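Local coordinates for protein transcriptional regulator I2 (Pseudomonas fluorescens A506, PDB 4MO7) that acts as a superantigen associated with Crohn's disease and, as a TetR-family protein, probably also binds DNA as a transcriptional regulator, at residues Ser116-Ser121 with Ser183-Trp188; Ala79-Thr84 with Ala141-Leu146. One frame throughout, in Å; residues are numbered along the deposited sequence. Where two conformers were deposited one is given.

In the fold
Both contacts sit in the all-helical TetR fold, with centres about 19 Å apart and on opposite sides of the chain's centre. Along the sequence their segments alternate: 79-84, 116-121, 141-146, 183-188. Contact 2 pairs helix 73-97 with helix 137-163, the former adjoining helix 30-45 of the N-terminal part. Contact 1 joins the end of helix 114-117 to the turn after helix 171-183, beside the second subunit. The two meet directly, Ser121 CB lying 4.1 Å from Thr84 CG2, while Ser121 OG is hydrogen-bonded to Asn88 on helix 73-97. That helix thus borders both contacts: it supplies one half of contact 2 and touches the 116-121 half of contact 1, whose partner 183-188 faces the second subunit.

Contact 1 of 2, residues Ser116-Ser121 with Ser183-Trp188; sequences SIMGGS and SWTTTW
Ile117 and Met118 reach across to Ser183, Thr185 and Thr186 in the C-terminal domain of the TetR fold, joining the end of helix 114-117 to the turn after helix 171-183. No hydrogen bond crosses between the segments, and the two sides together bury 206 Å². Ile117 has the largest share of the contact. Its CB points at the opposite segment and splits into two branches. CG2 stands anti to the backbone N, which directs it to Thr186 CG2; at 3.3 Å from that methyl it is tighter than a usual van der Waals contact. The same CG2 also lies 3.9 Å from Thr185 OG1. The other branch, CG1, extends to CD1, which meets backbone rather than side chain, 3.7 Å from Ser183 N. The side chain of Ile117 crosses those of Thr185 and Thr186 at about a right angle, consistent with methyl branches meeting across the threonines instead of lying alongside them.

Thr185 OG1 hydrogen-bonds back to Leu182 O, so its hydroxyl is already engaged three residues earlier in the chain. Thr185 also packs on Phe177 of the second subunit, placing this turn at the dimer side. Met118 bends at chi2 (-65°) and brings CE across Thr185, 3.6 Å from its CB; the still shorter approach of CE to Thr185 OG1 is doubtful.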
loop_
_atom_site.group_PDB
_atom_site.type_symbol
_atom_site.label_atom_id
_atom_site.label_comp_id
_atom_site.label_asym_id
_atom_site.label_seq_id
_atom_site.Cartn_x
_atom_site.Cartn_y
_atom_site.Cartn_z
ATOM N N SER A 116 -4.455 -3.334 14.610
ATOM C CA SER A 116 -4.040 -4.548 13.898
ATOM C C SER A 116 -2.860 -4.356 12.942
ATOM O O SER A 116 -1.943 -5.175 12.920
ATOM C CB SER A 116 -5.248 -5.223 13.221
ATOM O OG SER A 116 -5.465 -4.658 11.958
ATOM N N ILE A 117 -2.875 -3.285 12.153
ATOM C CA ILE A 117 -1.775 -2.965 11.222
ATOM C C ILE A 117 -0.431 -2.798 11.991
ATOM O O ILE A 117 0.668 -3.168 11.510
ATOM C CB ILE A 117 -2.155 -1.690 10.390
ATOM C CG1 ILE A 117 -3.129 -2.023 9.249
ATOM C CG2 ILE A 117 -0.941 -0.974 9.795
ATOM C CD1 ILE A 117 -3.953 -0.780 8.759
ATOM N N MET A 118 -0.497 -2.230 13.184
ATOM C CA MET A 118 0.771 -1.914 13.892
ATOM C C MET A 118 1.192 -2.987 14.884
ATOM O O MET A 118 1.820 -2.676 15.890
ATOM C CB MET A 118 0.649 -0.606 14.668
ATOM C CG MET A 118 0.435 0.586 13.808
ATOM S SD MET A 118 1.840 0.937 12.725
ATOM C CE MET A 118 0.978 2.078 11.678
ATOM N N GLY A 119 0.836 -4.240 14.638
ATOM C CA GLY A 119 1.340 -5.300 15.498
ATOM C C GLY A 119 0.513 -5.629 16.729
ATOM O O GLY A 119 0.899 -6.477 17.541
ATOM N N GLY A 120 -0.626 -4.963 16.883
ATOM C CA GLY A 120 -1.693 -5.522 17.695
ATOM C C GLY A 120 -2.153 -6.763 16.922
ATOM O O GLY A 120 -1.688 -7.021 15.790
ATOM N N SER A 121 -3.033 -7.546 17.534
ATOM C CA SER A 121 -3.348 -8.890 17.035
ATOM C C SER A 121 -2.143 -9.865 17.000
ATOM O O SER A 121 -2.316 -11.068 16.770
ATOM C CB SER A 121 -4.050 -8.796 15.680
ATOM O OG SER A 121 -5.082 -7.818 15.751
ATOM N N SER A 183 -3.275 1.061 5.585
ATOM C CA SER A 183 -2.233 0.037 5.411
ATOM C C SER A 183 -0.852 0.682 5.232
ATOM O O SER A 183 0.166 0.212 5.755
ATOM C CB SER A 183 -2.552 -0.831 4.199
ATOM O OG SER A 183 -1.554 -1.812 4.078
ATOM N N TRP A 184 -0.843 1.783 4.508
ATOM C CA TRP A 184 0.408 2.468 4.151
ATOM C C TRP A 184 1.105 3.070 5.357
ATOM O O TRP A 184 2.305 3.427 5.250
ATOM C CB TRP A 184 0.086 3.592 3.154
ATOM C CG TRP A 184 1.234 4.321 2.561
ATOM C CD1 TRP A 184 1.651 5.648 2.857
ATOM C CD2 TRP A 184 2.172 3.831 1.593
ATOM N NE1 TRP A 184 2.765 5.960 2.100
ATOM C CE2 TRP A 184 3.089 4.881 1.316
ATOM C CE3 TRP A 184 2.290 2.634 0.879
ATOM C CZ2 TRP A 184 4.115 4.739 0.375
ATOM C CZ3 TRP A 184 3.332 2.489 -0.030
ATOM C CH2 TRP A 184 4.226 3.540 -0.275
ATOM N N THR A 185 0.389 3.192 6.472
ATOM C CA THR A 185 0.944 3.817 7.681
ATOM C C THR A 185 2.156 3.007 8.193
ATOM O O THR A 185 2.992 3.567 8.898
ATOM C CB THR A 185 -0.034 4.099 8.831
ATOM O OG1 THR A 185 -0.583 2.901 9.323
ATOM C CG2 THR A 185 -1.192 4.991 8.408
ATOM N N THR A 186 2.237 1.723 7.863
ATOM C CA THR A 186 3.410 0.910 8.266
ATOM C C THR A 186 4.716 1.471 7.693
ATOM O O THR A 186 5.798 1.212 8.255
ATOM C CB THR A 186 3.316 -0.560 7.798
ATOM O OG1 THR A 186 3.317 -0.608 6.365
ATOM C CG2 THR A 186 2.033 -1.182 8.312
ATOM N N THR A 187 4.626 2.214 6.587
ATOM C CA THR A 187 5.839 2.676 5.902
ATOM C C THR A 187 6.388 3.965 6.528
ATOM O O THR A 187 7.523 4.370 6.237
ATOM C CB THR A 187 5.628 2.915 4.381
ATOM O OG1 THR A 187 4.824 4.088 4.176
ATOM C CG2 THR A 187 4.925 1.719 3.733
ATOM N N TRP A 188 5.599 4.619 7.377
ATOM C CA TRP A 188 6.006 5.922 7.865
ATOM C C TRP A 188 5.712 6.236 9.322
ATOM O O TRP A 188 6.294 7.191 9.828
ATOM C CB TRP A 188 5.436 7.035 6.968
ATOM C CG TRP A 188 3.913 7.144 6.993
ATOM C CD1 TRP A 188 3.034 6.560 6.116
ATOM C CD2 TRP A 188 3.129 7.917 7.905
ATOM N NE1 TRP A 188 1.736 6.894 6.473
ATOM C CE2 TRP A 188 1.777 7.758 7.540
ATOM C CE3 TRP A 188 3.442 8.762 8.984
ATOM C CZ2 TRP A 188 0.729 8.416 8.206
ATOM C CZ3 TRP A 188 2.401 9.389 9.664
ATOM C CH2 TRP A 188 1.052 9.203 9.272
#

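Contact 2 of 2, residues Ala79-Thr84 with Ala141-Leu146; sequences AVMEET and AHVLAL
Glu82 of helix 73-97 meets His142, Val143 and Leu146 of helix 137-163 in a parallel helix pair within the TetR fold. The two short segments run in nearly the same direction, 1° apart, with axes 9.4 Å from each other. Glu82 and Val143 have the nearest CA atoms, and the pairing buries 230 Å² in all.

Along the second segment, His142 comes first. Its CB lies 3.2 Å from Glu82 OE1, and the ring meets that oxygen obliquely, its plane turned 78° from the carboxylate. The two are not hydrogen-bonded: Glu82 OE1 forms a salt bridge with Arg78 one turn earlier, while His142 NE2 bonds to Glu138. Each polar end is thus held by a residue of its own helix. Arg78 would probably favour the charged carboxylate. A water donates to Glu82 OE1 at 3.0 Å and, more weakly, to the backbone O of His142.

Val143 follows and supplies the apolar part. Its chi1 of 173° sets CG2 anti to the carbonyl carbon, and this branch meets Met81 CB, 3.9 Å away, and the aliphatic CG of Glu82. Trp132, from a loop, touches both Met81 and Val143.

Leu146, one turn after His142, has a side chain that crosses that of Glu82 at about a right angle. Ile85 and His86 extend this packing along helix 73-97. The closest approach of Leu146 is to the backbone of the other helix, its CD1 lying 3.6 Å from Glu82 CA.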
loop_
_atom_site.group_PDB
_atom_site.type_symbol
_atom_site.label_atom_id
_atom_site.label_comp_id
_atom_site.label_asym_id
_atom_site.label_seq_id
_atom_site.Cartn_x
_atom_site.Cartn_y
_atom_site.Cartn_z
ATOM N N ALA A 79 -5.994 -22.358 10.431
ATOM C CA ALA A 79 -6.695 -22.083 11.699
ATOM C C ALA A 79 -6.020 -20.951 12.442
ATOM O O ALA A 79 -6.717 -20.157 13.079
ATOM C CB ALA A 79 -6.741 -23.339 12.589
ATOM N N VAL A 80 -4.703 -20.844 12.378
ATOM C CA VAL A 80 -4.009 -19.684 13.013
ATOM C C VAL A 80 -4.545 -18.414 12.378
ATOM O O VAL A 80 -4.880 -17.433 13.059
ATOM C CB VAL A 80 -2.498 -19.786 12.804
ATOM C CG1 VAL A 80 -1.758 -18.500 13.133
ATOM C CG2 VAL A 80 -1.963 -20.959 13.643
ATOM N N MET A 81 -4.657 -18.412 11.057
ATOM C CA MET A 81 -5.116 -17.200 10.390
ATOM C C MET A 81 -6.595 -16.941 10.669
ATOM O O MET A 81 -7.012 -15.793 10.870
ATOM C CB MET A 81 -4.847 -17.297 8.902
ATOM C CG MET A 81 -3.348 -17.404 8.575
ATOM S SD MET A 81 -3.214 -17.150 6.790
ATOM C CE MET A 81 -1.501 -17.522 6.496
ATOM N N GLU A 82 -7.400 -17.990 10.692
ATOM C CA GLU A 82 -8.820 -17.808 11.003
ATOM C C GLU A 82 -9.002 -17.246 12.410
ATOM O O GLU A 82 -9.816 -16.334 12.646
ATOM C CB GLU A 82 -9.572 -19.132 10.864
ATOM C CG GLU A 82 -9.827 -19.568 9.420
ATOM C CD GLU A 82 -10.612 -20.883 9.397
ATOM O OE1 GLU A 82 -11.203 -21.216 8.363
ATOM O OE2 GLU A 82 -10.628 -21.590 10.426
ATOM N N GLU A 83 -8.263 -17.802 13.365
ATOM C CA GLU A 83 -8.362 -17.302 14.750
ATOM C C GLU A 83 -8.061 -15.829 14.844
ATOM O O GLU A 83 -8.736 -15.109 15.586
ATOM C CB GLU A 83 -7.339 -17.984 15.671
ATOM C CG GLU A 83 -7.716 -19.342 16.155
ATOM C CD GLU A 83 -9.055 -19.333 16.844
ATOM O OE1 GLU A 83 -9.162 -18.748 17.951
ATOM O OE2 GLU A 83 -10.004 -19.895 16.257
ATOM N N THR A 84 -7.029 -15.373 14.141
ATOM C CA THR A 84 -6.662 -13.952 14.195
ATOM C C THR A 84 -7.745 -13.071 13.653
ATOM O O THR A 84 -8.022 -11.996 14.216
ATOM C CB THR A 84 -5.388 -13.644 13.373
ATOM O OG1 THR A 84 -4.375 -14.579 13.733
ATOM C CG2 THR A 84 -4.890 -12.206 13.649
ATOM N N ALA A 141 -9.525 -19.875 0.930
ATOM C CA ALA A 141 -10.932 -19.500 0.657
ATOM C C ALA A 141 -11.651 -19.358 1.977
ATOM O O ALA A 141 -12.498 -18.480 2.137
ATOM C CB ALA A 141 -11.593 -20.528 -0.192
ATOM N N HIS A 142 -11.302 -20.220 2.943
ATOM C CA HIS A 142 -11.846 -20.088 4.297
ATOM C C HIS A 142 -11.418 -18.777 4.954
ATOM O O HIS A 142 -12.251 -18.094 5.541
ATOM C CB HIS A 142 -11.419 -21.251 5.196
ATOM C CG HIS A 142 -12.163 -22.514 4.906
ATOM N ND1 HIS A 142 -13.467 -22.705 5.309
ATOM C CD2 HIS A 142 -11.812 -23.626 4.212
ATOM C CE1 HIS A 142 -13.879 -23.895 4.903
ATOM N NE2 HIS A 142 -12.899 -24.468 4.224
ATOM N N VAL A 143 -10.148 -18.409 4.820
ATOM C CA VAL A 143 -9.696 -17.172 5.486
ATOM C C VAL A 143 -10.350 -15.992 4.772
ATOM O O VAL A 143 -10.756 -15.016 5.408
ATOM C CB VAL A 143 -8.189 -17.014 5.466
ATOM C CG1 VAL A 143 -7.823 -15.662 5.992
ATOM C CG2 VAL A 143 -7.557 -18.148 6.294
ATOM N N LEU A 144 -10.489 -16.063 3.456
ATOM C CA LEU A 144 -11.136 -14.977 2.731
ATOM C C LEU A 144 -12.627 -14.805 3.041
ATOM O O LEU A 144 -13.139 -13.689 3.015
ATOM C CB LEU A 144 -10.902 -15.102 1.206
ATOM C CG LEU A 144 -9.461 -14.845 0.716
ATOM C CD1 LEU A 144 -9.309 -15.209 -0.795
ATOM C CD2 LEU A 144 -8.989 -13.403 0.960
ATOM N N ALA A 145 -13.326 -15.894 3.305
ATOM C CA ALA A 145 -14.670 -15.801 3.853
ATOM C C ALA A 145 -14.771 -14.988 5.132
ATOM O O ALA A 145 -15.735 -14.222 5.287
ATOM C CB ALA A 145 -15.276 -17.165 4.059
ATOM N N LEU A 146 -13.811 -15.147 6.057
ATOM C CA LEU A 146 -13.798 -14.329 7.276
ATOM C C LEU A 146 -13.507 -12.874 6.946
ATOM O O LEU A 146 -14.050 -11.961 7.597
ATOM C CB LEU A 146 -12.742 -14.820 8.262
ATOM C CG LEU A 146 -13.052 -16.238 8.729
ATOM C CD1 LEU A 146 -12.034 -16.670 9.763
ATOM C CD2 LEU A 146 -14.434 -16.284 9.361
HETATM O O HOH W 1 -13.961 -20.097 7.783
#